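Local atomic coordinates of scavenger receptor with C-type lectin type I (Homo sapiens, PDB entry 2OX8), a protein that probably binds cell-surface glycans such as Lewis(x) through its C-type lectin carbohydrate-recognition domain. Residues H98-P102 / G103-A107; Q49-I52 / K53-V57. One frame throughout, in Å; residues are numbered along the deposited sequence.

Interaction 1 (H98-P102 / G103-A107); sequences HGHGP and GEDCA. With ZN (zinc ion), chain H.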
# COMPACT_ATOMS: atom_id res chain seq x y z
N HIS A 98 5.91 19.24 -9.69
CA HIS A 98 5.47 19.22 -11.08
C HIS A 98 4.19 18.40 -11.22
O HIS A 98 3.64 18.27 -12.32
CB HIS A 98 6.54 18.60 -11.98
CG HIS A 98 7.87 19.30 -11.92
ND1 HIS A 98 8.03 20.63 -12.27
CD2 HIS A 98 9.09 18.86 -11.56
CE1 HIS A 98 9.30 20.97 -12.12
NE2 HIS A 98 9.96 19.91 -11.70
N GLY A 99 3.71 17.84 -10.10
CA GLY A 99 2.52 17.01 -10.12
C GLY A 99 2.86 15.73 -10.85
O GLY A 99 3.45 15.78 -11.93
N HIS A 100 2.53 14.58 -10.27
CA HIS A 100 2.84 13.32 -10.96
C HIS A 100 2.05 13.28 -12.26
O HIS A 100 1.14 14.09 -12.47
CB HIS A 100 2.53 12.09 -10.10
CG HIS A 100 1.15 12.08 -9.52
ND1 HIS A 100 0.85 12.63 -8.29
CD2 HIS A 100 -0.01 11.57 -10.00
CE1 HIS A 100 -0.43 12.47 -8.04
NE2 HIS A 100 -0.98 11.83 -9.06
N GLY A 101 2.39 12.35 -13.14
CA GLY A 101 1.71 12.28 -14.41
C GLY A 101 0.50 11.39 -14.37
O GLY A 101 0.22 10.78 -13.33
N PRO A 102 -0.26 11.31 -15.47
CA PRO A 102 -1.46 10.47 -15.56
C PRO A 102 -1.13 9.00 -15.32
O PRO A 102 -0.04 8.54 -15.68
CB PRO A 102 -1.96 10.73 -16.97
CG PRO A 102 -0.69 11.02 -17.72
CD PRO A 102 0.03 11.94 -16.77
N GLY A 103 -2.06 8.28 -14.72
CA GLY A 103 -1.85 6.87 -14.45
C GLY A 103 -1.16 6.58 -13.13
O GLY A 103 -1.52 5.63 -12.44
N GLU A 104 -0.16 7.39 -12.78
CA GLU A 104 0.57 7.18 -11.53
C GLU A 104 -0.26 7.70 -10.36
O GLU A 104 0.13 8.64 -9.68
CB GLU A 104 1.91 7.92 -11.58
CG GLU A 104 2.45 8.11 -12.98
CD GLU A 104 3.90 8.51 -12.98
OE1 GLU A 104 4.25 9.39 -12.17
OE2 GLU A 104 4.67 7.95 -13.79
N ASP A 105 -1.39 7.06 -10.13
CA ASP A 105 -2.29 7.48 -9.07
C ASP A 105 -2.45 6.38 -8.02
O ASP A 105 -3.38 6.41 -7.21
CB ASP A 105 -3.63 7.85 -9.69
CG ASP A 105 -3.48 8.83 -10.87
OD1 ASP A 105 -3.18 10.00 -10.63
OD2 ASP A 105 -3.64 8.41 -12.04
N CYS A 106 -1.53 5.41 -8.03
CA CYS A 106 -1.55 4.29 -7.10
C CYS A 106 -0.22 4.17 -6.36
O CYS A 106 0.82 3.99 -6.98
CB CYS A 106 -1.83 2.99 -7.86
SG CYS A 106 -3.45 2.95 -8.70
N ALA A 107 -0.27 4.27 -5.03
CA ALA A 107 0.94 4.18 -4.22
C ALA A 107 1.40 2.75 -3.87
O ALA A 107 0.62 1.80 -3.86
CB ALA A 107 0.77 5.01 -2.95
ZN ZN H . -3.04 11.16 -9.31
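The zinc ion is held by His100 NE2 at 2.2 Å and, from five residues further on, by Asp105 OD1; Asp68 and Glu72 complete the site with four more oxygens. His100 NE2 and Asp105 OD1 stand 3.3 Å apart and meet through the metal, not a hydrogen bond. OD1 lies at the edge of the imidazole, in its plane, while the carboxylate is turned 69° against the ring. With chi1 at 52°, His100 CG lies between the backbone N and the carbonyl carbon, which turns the ring toward the metal. Metal on NE2 and a hydrogen bond from ND1 to Pro93 O together fix the rotation of the ring. This is the long loop region of a C-type lectin domain, where metal and sugar sites commonly lie, ahead of strand 106-109. Between the ligands the chain reverses through Gly101, Pro102 and Gly103, and a weak bond runs from Glu104 N to Gly101 O at 3.5 Å. An inverse gamma turn, with a weak Asp105 N to Gly103 O bond, is centred on Glu104, whose carbonyl O comes within 3.0 Å of His100 CD2. The Glu104 chain, extended beyond CG, runs back along Gly101, with OE1 3.8 Å from His100 CB.

Interaction 2 (Q49-I52 / K53-V57); sequences QQWI and KKQMV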
# COMPACT_ATOMS: atom_id res chain seq x y z
N GLN A 49 4.20 0.99 10.39
CA GLN A 49 5.14 1.15 9.27
C GLN A 49 6.49 0.48 9.57
O GLN A 49 7.07 -0.14 8.69
CB GLN A 49 5.34 2.64 8.96
CG GLN A 49 6.46 2.96 8.00
CD GLN A 49 6.21 2.46 6.60
OE1 GLN A 49 5.29 2.93 5.91
NE2 GLN A 49 7.02 1.50 6.15
N GLN A 50 6.98 0.59 10.80
CA GLN A 50 8.25 -0.05 11.13
C GLN A 50 8.13 -1.58 11.14
O GLN A 50 9.10 -2.27 10.84
CB GLN A 50 8.76 0.44 12.50
CG GLN A 50 8.97 1.96 12.54
CD GLN A 50 9.55 2.45 13.87
OE1 GLN A 50 9.04 2.14 14.95
NE2 GLN A 50 10.62 3.24 13.78
N TRP A 51 6.95 -2.09 11.48
CA TRP A 51 6.73 -3.54 11.52
C TRP A 51 6.62 -4.09 10.12
O TRP A 51 7.21 -5.12 9.79
CB TRP A 51 5.44 -3.86 12.26
CG TRP A 51 5.12 -5.32 12.26
CD1 TRP A 51 5.69 -6.27 13.05
CD2 TRP A 51 4.19 -6.01 11.40
NE1 TRP A 51 5.17 -7.51 12.74
CE2 TRP A 51 4.25 -7.38 11.74
CE3 TRP A 51 3.31 -5.60 10.39
CZ2 TRP A 51 3.46 -8.35 11.09
CZ3 TRP A 51 2.53 -6.57 9.75
CH2 TRP A 51 2.61 -7.93 10.10
N ILE A 52 5.84 -3.40 9.29
CA ILE A 52 5.64 -3.82 7.91
C ILE A 52 6.98 -3.97 7.20
O ILE A 52 7.17 -4.92 6.44
CB ILE A 52 4.74 -2.81 7.18
CG1 ILE A 52 3.29 -3.05 7.61
CG2 ILE A 52 4.89 -2.94 5.68
CD1 ILE A 52 2.28 -2.05 7.05
N LYS A 53 7.90 -3.04 7.46
CA LYS A 53 9.24 -3.07 6.86
C LYS A 53 10.05 -4.29 7.33
O LYS A 53 10.68 -4.96 6.53
CB LYS A 53 9.99 -1.78 7.20
CG LYS A 53 11.45 -1.76 6.79
CD LYS A 53 12.20 -0.60 7.46
CE LYS A 53 13.73 -0.84 7.49
NZ LYS A 53 14.47 0.12 8.38
N LYS A 54 10.02 -4.57 8.64
CA LYS A 54 10.75 -5.72 9.19
C LYS A 54 10.33 -6.99 8.44
O LYS A 54 11.16 -7.84 8.14
CB LYS A 54 10.44 -5.91 10.67
CG LYS A 54 10.46 -4.65 11.51
CD LYS A 54 11.85 -4.31 12.01
CE LYS A 54 11.87 -2.93 12.68
NZ LYS A 54 11.60 -1.82 11.70
N GLN A 55 9.03 -7.10 8.15
CA GLN A 55 8.48 -8.24 7.43
C GLN A 55 8.97 -8.39 6.00
O GLN A 55 8.99 -9.50 5.48
CB GLN A 55 6.96 -8.17 7.38
CG GLN A 55 6.29 -8.32 8.71
CD GLN A 55 6.94 -9.39 9.53
OE1 GLN A 55 7.17 -10.51 9.06
NE2 GLN A 55 7.24 -9.06 10.79
N MET A 56 9.34 -7.28 5.37
CA MET A 56 9.79 -7.32 3.98
C MET A 56 11.19 -7.90 3.80
O MET A 56 12.19 -7.21 4.00
CB MET A 56 9.72 -5.93 3.38
CG MET A 56 8.31 -5.43 3.18
SD MET A 56 8.28 -3.71 2.70
CE MET A 56 8.41 -3.83 0.90
N VAL A 57 11.25 -9.18 3.42
CA VAL A 57 12.53 -9.85 3.20
C VAL A 57 12.89 -9.66 1.74
O VAL A 57 14.00 -9.22 1.41
CB VAL A 57 12.43 -11.35 3.52
CG1 VAL A 57 13.83 -11.97 3.52
CG2 VAL A 57 11.75 -11.55 4.87
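Trp51 and Gln55, one helical turn apart, make the tight side of this contact. Gln55 CG sits over one face of the indole, 3.8 Å from the centroid of the six-membered ring of Trp51 and 15° off its normal, a CH-pi contact. A chi1 of -67° puts Gln55 CG beside its backbone N and over the ring; the bend at chi2 then lays the amide across the indole, the two planes 36° apart. Gln55 NE2 ends 3.2 Å from Trp51 NE1; both are donors, so the two nitrogens lie close without bonding. In the backbone of the same turn, Gln55 N is hydrogen-bonded to Trp51 O at 3.1 Å.

Two residues earlier, Lys53 N is hydrogen-bonded to Gln49 O at 3.3 Å in the same i to i+4 pattern. The last such link, Met56 N to Ile52 O, is weak at 3.4 Å, and Met56 N also bonds to Lys53 O at 2.9 Å as the helix gives way to loop.

The other side is looser and faces solvent: Gln50 and Lys53 extend outward, whereas Lys54, bent at chi2 and chi4, folds back over the preceding turn toward Gln50 O, in a spot too crowded in the model for its details to be trusted.

Inward, Gln49 OE1 accepts a bond from Trp115 NE1, and Ile52 and Met56 pack on Leu109 of strand 106-109. Trp51 stacks on Phe12 and, with Gln55, touches Lys10, so this end of helix 46-55 lies against strand 9-12, while Gln55 and Met56 reach Phe19 of strand 15-19.

Overall arrangement
Interaction 2 comes first along the chain, at the end of helix 46-55, and interaction 1 follows after strands 62-67 and 76-77, in the loop leading into strand 106-109. Their centres are 25 Å apart on opposite sides of the chain's centre, and their nearest atoms are about 10 Å apart, so they do not touch. Strand 106-109 relates them: residues 103-107 enter it from the metal site, and Leu109 further along it receives Ile52 and Met56. Both belong to one C-type lectin domain: interaction 2 lies within a helix that packs on the sheet, and interaction 1 ties a surface loop to zinc, in the loop region where C-type lectins commonly bind metal and sugar.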